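Local coordinates for acyl-CoA dehydrogenase domain protein Tcur3481 (Thermomonospora curvata, PDB 6WY9) that probably acts as an FAD-dependent acyl-CoA dehydrogenase, oxidising acyl-CoA thioesters with its flavin cofactor, at residues V153-V165 with F176-T190. Numbering follows the deposited sequence.
Sequences VVPSITGAAHLLV and FLVDADAPGLSWERT
The antiparallel beta hairpin of strands 160-169 and 172-179 is laced at Leu163-Val178 and Val165-Phe176, where paired N-H and C=O groups bond in both directions; the straightest link runs from Val165 N to Phe176 O at 2.8 Å. Beyond the strand end, Ala180 N reaches Ala161 O from above the carbonyl plane, and a water also donates to that oxygen. Alternating residues sort onto two faces. On one, His162 and Asp179 lie side by side, ring and carboxylate planes 60° apart; ND1 gives a short, bent bond (2.5 Å, 141°) to the anti side of Asp179 OD1, which lies in the imidazole plane. NE2 meets Arg117, so both ring nitrogens are engaged and the ring's rotation is fixed. Farther along, Leu164 CD2 packs on Leu177 CD1. On the other face Leu163, Val165, Phe176 and Val178 present apolar side chains suited to burial; Val165 CG2 touches Val178 CG2 at 4.0 Å. Leu163 CD1 continues to Leu185 CD2 and Ala180 CA (3.8 Å), where a small alanine lets the turn come close. In this middle beta domain of the acyl-CoA dehydrogenase fold, strand 185-191 meets the turn Ile157-Ala160. Ile157, CG1 turned anti to its own nitrogen (chi1 -169°), lays that methylene over one face of Trp187, 3.7 Å from the five-membered ring's centroid, a CH-pi contact; CD1 stands above CD2, and CG2 lies by NE1 at the rim. With a serine at Trp187, Ile157 would probably lose the flat surface beneath it, opening a gap between turn and strand. Two residues on, Arg189, bent at chi3, has NH1 3.7 Å from Thr158 OG1, too long for a hydrogen bond; its NH2 bonds Glu36 O.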
loop_
_atom_site.group_PDB
_atom_site.type_symbol
_atom_site.label_atom_id
_atom_site.label_comp_id
_atom_site.label_asym_id
_atom_site.label_seq_id
_atom_site.Cartn_x
_atom_site.Cartn_y
_atom_site.Cartn_z
ATOM N N VAL B 153 22.719 -10.961 18.021
ATOM C CA VAL B 153 23.178 -10.046 16.979
ATOM C C VAL B 153 23.521 -8.682 17.565
ATOM O O VAL B 153 22.999 -7.642 17.137
ATOM C CB VAL B 153 22.159 -9.897 15.812
ATOM C CG1 VAL B 153 22.101 -11.178 14.947
ATOM C CG2 VAL B 153 20.746 -9.462 16.269
ATOM N N VAL B 154 24.445 -8.673 18.506
ATOM C CA VAL B 154 24.972 -7.427 19.051
ATOM C C VAL B 154 25.799 -6.719 17.989
ATOM O O VAL B 154 26.742 -7.318 17.454
ATOM C CB VAL B 154 25.817 -7.727 20.302
ATOM C CG1 VAL B 154 26.425 -6.445 20.855
ATOM C CG2 VAL B 154 24.939 -8.476 21.302
ATOM N N PRO B 155 25.499 -5.465 17.652
ATOM C CA PRO B 155 26.102 -4.870 16.455
ATOM C C PRO B 155 27.541 -4.467 16.710
ATOM O O PRO B 155 27.909 -4.055 17.814
ATOM C CB PRO B 155 25.223 -3.640 16.180
ATOM C CG PRO B 155 24.712 -3.257 17.601
ATOM C CD PRO B 155 24.453 -4.617 18.243
ATOM N N SER B 156 28.364 -4.623 15.673
ATOM C CA SER B 156 29.693 -4.027 15.638
ATOM C C SER B 156 30.489 -4.360 16.901
ATOM O O SER B 156 31.152 -3.508 17.512
ATOM C CB SER B 156 29.574 -2.522 15.397
ATOM O OG SER B 156 28.895 -2.292 14.166
ATOM N N ILE B 157 30.475 -5.648 17.245
ATOM C CA ILE B 157 31.076 -6.124 18.510
ATOM C C ILE B 157 32.590 -5.976 18.522
ATOM O O ILE B 157 33.199 -5.828 19.600
ATOM C CB ILE B 157 30.642 -7.583 18.772
ATOM C CG1 ILE B 157 31.020 -8.034 20.215
ATOM C CG2 ILE B 157 31.357 -8.506 17.772
ATOM C CD1 ILE B 157 29.913 -7.996 21.255
ATOM N N THR B 158 33.246 -5.993 17.345
ATOM C CA THR B 158 34.701 -6.018 17.308
ATOM C C THR B 158 35.286 -4.683 17.777
ATOM O O THR B 158 34.917 -3.606 17.279
ATOM C CB THR B 158 35.204 -6.348 15.890
ATOM O OG1 THR B 158 34.471 -7.476 15.408
ATOM C CG2 THR B 158 36.709 -6.727 15.906
ATOM N N GLY B 159 36.233 -4.774 18.710
ATOM C CA GLY B 159 36.882 -3.621 19.297
ATOM C C GLY B 159 36.089 -2.889 20.367
ATOM O O GLY B 159 36.597 -1.908 20.913
ATOM N N ALA B 160 34.865 -3.298 20.678
ATOM C CA ALA B 160 34.110 -2.636 21.743
ATOM C C ALA B 160 34.667 -3.063 23.103
ATOM O O ALA B 160 34.856 -4.257 23.348
ATOM C CB ALA B 160 32.626 -2.968 21.638
ATOM N N ALA B 161 34.964 -2.090 23.972
ATOM C CA ALA B 161 35.558 -2.403 25.275
ATOM C C ALA B 161 34.494 -2.721 26.336
ATOM O O ALA B 161 34.777 -3.420 27.320
ATOM C CB ALA B 161 36.447 -1.245 25.733
ATOM N N HIS B 162 33.274 -2.228 26.145
ATOM C CA HIS B 162 32.187 -2.394 27.089
ATOM C C HIS B 162 30.886 -2.466 26.317
ATOM O O HIS B 162 30.770 -1.913 25.219
ATOM C CB HIS B 162 32.093 -1.242 28.090
ATOM C CG HIS B 162 33.417 -0.738 28.563
ATOM N ND1 HIS B 162 34.064 -1.266 29.655
ATOM C CD2 HIS B 162 34.206 0.258 28.101
ATOM C CE1 HIS B 162 35.203 -0.622 29.844
ATOM N NE2 HIS B 162 35.311 0.313 28.917
ATOM N N LEU B 163 29.908 -3.146 26.912
ATOM C CA LEU B 163 28.574 -3.321 26.362
ATOM C C LEU B 163 27.538 -2.927 27.405
ATOM O O LEU B 163 27.680 -3.261 28.583
ATOM C CB LEU B 163 28.308 -4.777 25.969
ATOM C CG LEU B 163 29.276 -5.551 25.073
ATOM C CD1 LEU B 163 30.398 -6.122 25.921
ATOM C CD2 LEU B 163 28.505 -6.675 24.355
ATOM N N LEU B 164 26.487 -2.234 26.968
ATOM C CA LEU B 164 25.282 -2.106 27.768
ATOM C C LEU B 164 24.343 -3.247 27.394
ATOM O O LEU B 164 23.957 -3.377 26.222
ATOM C CB LEU B 164 24.615 -0.754 27.531
ATOM C CG LEU B 164 25.492 0.462 27.737
ATOM C CD1 LEU B 164 24.667 1.728 27.656
ATOM C CD2 LEU B 164 26.275 0.376 29.118
ATOM N N VAL B 165 23.951 -4.044 28.387
ATOM C CA VAL B 165 23.179 -5.277 28.211
ATOM C C VAL B 165 21.862 -5.134 28.970
ATOM O O VAL B 165 21.883 -4.877 30.176
ATOM C CB VAL B 165 23.953 -6.494 28.761
ATOM C CG1 VAL B 165 23.083 -7.792 28.711
ATOM C CG2 VAL B 165 25.293 -6.661 28.055
ATOM N N PHE B 176 22.558 -2.713 32.144
ATOM C CA PHE B 176 23.755 -3.017 32.928
ATOM C C PHE B 176 24.990 -2.899 32.060
ATOM O O PHE B 176 24.995 -3.385 30.925
ATOM C CB PHE B 176 23.708 -4.435 33.499
ATOM C CG PHE B 176 22.480 -4.724 34.308
ATOM C CD1 PHE B 176 21.260 -5.001 33.682
ATOM C CD2 PHE B 176 22.555 -4.734 35.691
ATOM C CE1 PHE B 176 20.123 -5.277 34.463
ATOM C CE2 PHE B 176 21.453 -4.998 36.470
ATOM C CZ PHE B 176 20.237 -5.281 35.859
ATOM N N LEU B 177 26.047 -2.298 32.611
ATOM C CA LEU B 177 27.319 -2.163 31.919
ATOM C C LEU B 177 28.196 -3.389 32.144
ATOM O O LEU B 177 28.387 -3.840 33.286
ATOM C CB LEU B 177 28.053 -0.904 32.382
ATOM C CG LEU B 177 29.284 -0.548 31.544
ATOM C CD1 LEU B 177 29.382 0.948 31.353
ATOM C CD2 LEU B 177 30.542 -1.077 32.230
ATOM N N VAL B 178 28.770 -3.898 31.058
ATOM C CA VAL B 178 29.607 -5.090 31.116
ATOM C C VAL B 178 30.912 -4.821 30.385
ATOM O O VAL B 178 30.908 -4.256 29.283
ATOM C CB VAL B 178 28.875 -6.297 30.498
ATOM C CG1 VAL B 178 29.804 -7.463 30.410
ATOM C CG2 VAL B 178 27.652 -6.639 31.337
ATOM N N ASP B 179 32.021 -5.256 30.967
ATOM C CA ASP B 179 33.295 -5.175 30.259
ATOM C C ASP B 179 33.382 -6.305 29.241
ATOM O O ASP B 179 32.891 -7.414 29.481
ATOM C CB ASP B 179 34.466 -5.208 31.252
ATOM C CG ASP B 179 34.517 -3.948 32.103
ATOM O OD1 ASP B 179 34.095 -2.881 31.607
ATOM O OD2 ASP B 179 34.931 -4.018 33.265
ATOM N N ALA B 180 33.956 -6.002 28.073
ATOM C CA ALA B 180 33.986 -6.975 26.980
ATOM C C ALA B 180 34.877 -8.169 27.284
ATOM O O ALA B 180 34.769 -9.185 26.591
ATOM C CB ALA B 180 34.472 -6.327 25.682
ATOM N N ASP B 181 35.775 -8.047 28.267
ATOM C CA ASP B 181 36.639 -9.123 28.739
ATOM C C ASP B 181 36.145 -9.732 30.055
ATOM O O ASP B 181 36.900 -10.450 30.722
ATOM C CB ASP B 181 38.070 -8.612 28.903
ATOM C CG ASP B 181 38.166 -7.483 29.914
ATOM O OD1 ASP B 181 37.107 -6.983 30.350
ATOM O OD2 ASP B 181 39.287 -7.096 30.284
ATOM N N ALA B 182 34.899 -9.458 30.436
ATOM C CA ALA B 182 34.356 -9.973 31.691
ATOM C C ALA B 182 34.376 -11.503 31.714
ATOM O O ALA B 182 34.119 -12.142 30.683
ATOM C CB ALA B 182 32.918 -9.480 31.887
ATOM N N PRO B 183 34.613 -12.125 32.874
ATOM C CA PRO B 183 34.511 -13.587 32.945
ATOM C C PRO B 183 33.075 -14.035 32.706
ATOM O O PRO B 183 32.112 -13.344 33.053
ATOM C CB PRO B 183 34.987 -13.923 34.368
ATOM C CG PRO B 183 34.804 -12.682 35.158
ATOM C CD PRO B 183 34.846 -11.508 34.190
ATOM N N GLY B 184 32.937 -15.197 32.075
ATOM C CA GLY B 184 31.627 -15.711 31.718
ATOM C C GLY B 184 31.006 -15.117 30.468
ATOM O O GLY B 184 29.872 -15.477 30.122
ATOM N N LEU B 185 31.693 -14.229 29.766
ATOM C CA LEU B 185 31.133 -13.602 28.579
ATOM C C LEU B 185 31.768 -14.225 27.346
ATOM O O LEU B 185 32.994 -14.330 27.273
ATOM C CB LEU B 185 31.398 -12.101 28.610
ATOM C CG LEU B 185 30.817 -11.279 27.485
ATOM C CD1 LEU B 185 29.324 -11.159 27.759
ATOM C CD2 LEU B 185 31.503 -9.937 27.492
ATOM N N SER B 186 30.958 -14.631 26.371
ATOM C CA SER B 186 31.567 -15.079 25.123
ATOM C C SER B 186 30.638 -14.746 23.976
ATOM O O SER B 186 29.436 -14.529 24.175
ATOM C CB SER B 186 31.892 -16.576 25.158
ATOM O OG SER B 186 30.712 -17.344 25.232
ATOM N N TRP B 187 31.183 -14.677 22.763
ATOM C CA TRP B 187 30.239 -14.509 21.664
ATOM C C TRP B 187 30.677 -15.278 20.428
ATOM O O TRP B 187 31.815 -15.726 20.308
ATOM C CB TRP B 187 29.983 -13.034 21.320
ATOM C CG TRP B 187 31.167 -12.254 20.929
ATOM C CD1 TRP B 187 31.686 -12.130 19.666
ATOM C CD2 TRP B 187 31.965 -11.423 21.776
ATOM N NE1 TRP B 187 32.774 -11.289 19.682
ATOM C CE2 TRP B 187 32.967 -10.838 20.963
ATOM C CE3 TRP B 187 31.941 -11.120 23.140
ATOM C CZ2 TRP B 187 33.942 -9.974 21.477
ATOM C CZ3 TRP B 187 32.912 -10.258 23.650
ATOM C CH2 TRP B 187 33.895 -9.696 22.819
ATOM N N GLU B 188 29.708 -15.484 19.546
ATOM C CA GLU B 188 29.937 -16.011 18.212
ATOM C C GLU B 188 29.732 -14.888 17.207
ATOM O O GLU B 188 28.675 -14.245 17.190
ATOM C CB GLU B 188 28.982 -17.167 17.900
ATOM C CG GLU B 188 29.265 -18.435 18.686
ATOM C CD GLU B 188 28.307 -19.585 18.363
ATOM O OE1 GLU B 188 27.229 -19.362 17.780
ATOM O OE2 GLU B 188 28.646 -20.732 18.711
ATOM N N ARG B 189 30.733 -14.659 16.367
ATOM C CA ARG B 189 30.575 -13.686 15.296
ATOM C C ARG B 189 29.489 -14.149 14.322
ATOM O O ARG B 189 29.381 -15.337 14.006
ATOM C CB ARG B 189 31.901 -13.509 14.585
ATOM C CG ARG B 189 32.975 -12.982 15.523
ATOM C CD ARG B 189 34.401 -13.220 15.021
ATOM N NE ARG B 189 34.578 -12.985 13.583
ATOM C CZ ARG B 189 34.878 -11.805 13.048
ATOM N NH1 ARG B 189 35.018 -10.740 13.848
ATOM N NH2 ARG B 189 35.041 -11.679 11.719
ATOM N N THR B 190 28.677 -13.211 13.847
ATOM C CA THR B 190 27.618 -13.553 12.900
ATOM C C THR B 190 27.456 -12.393 11.922
ATOM O O THR B 190 27.348 -11.234 12.332
ATOM C CB THR B 190 26.300 -13.886 13.642
ATOM O OG1 THR B 190 25.317 -14.385 12.728
ATOM C CG2 THR B 190 25.732 -12.696 14.400
HETATM O O HOH W 1 37.484 -4.167 28.510
#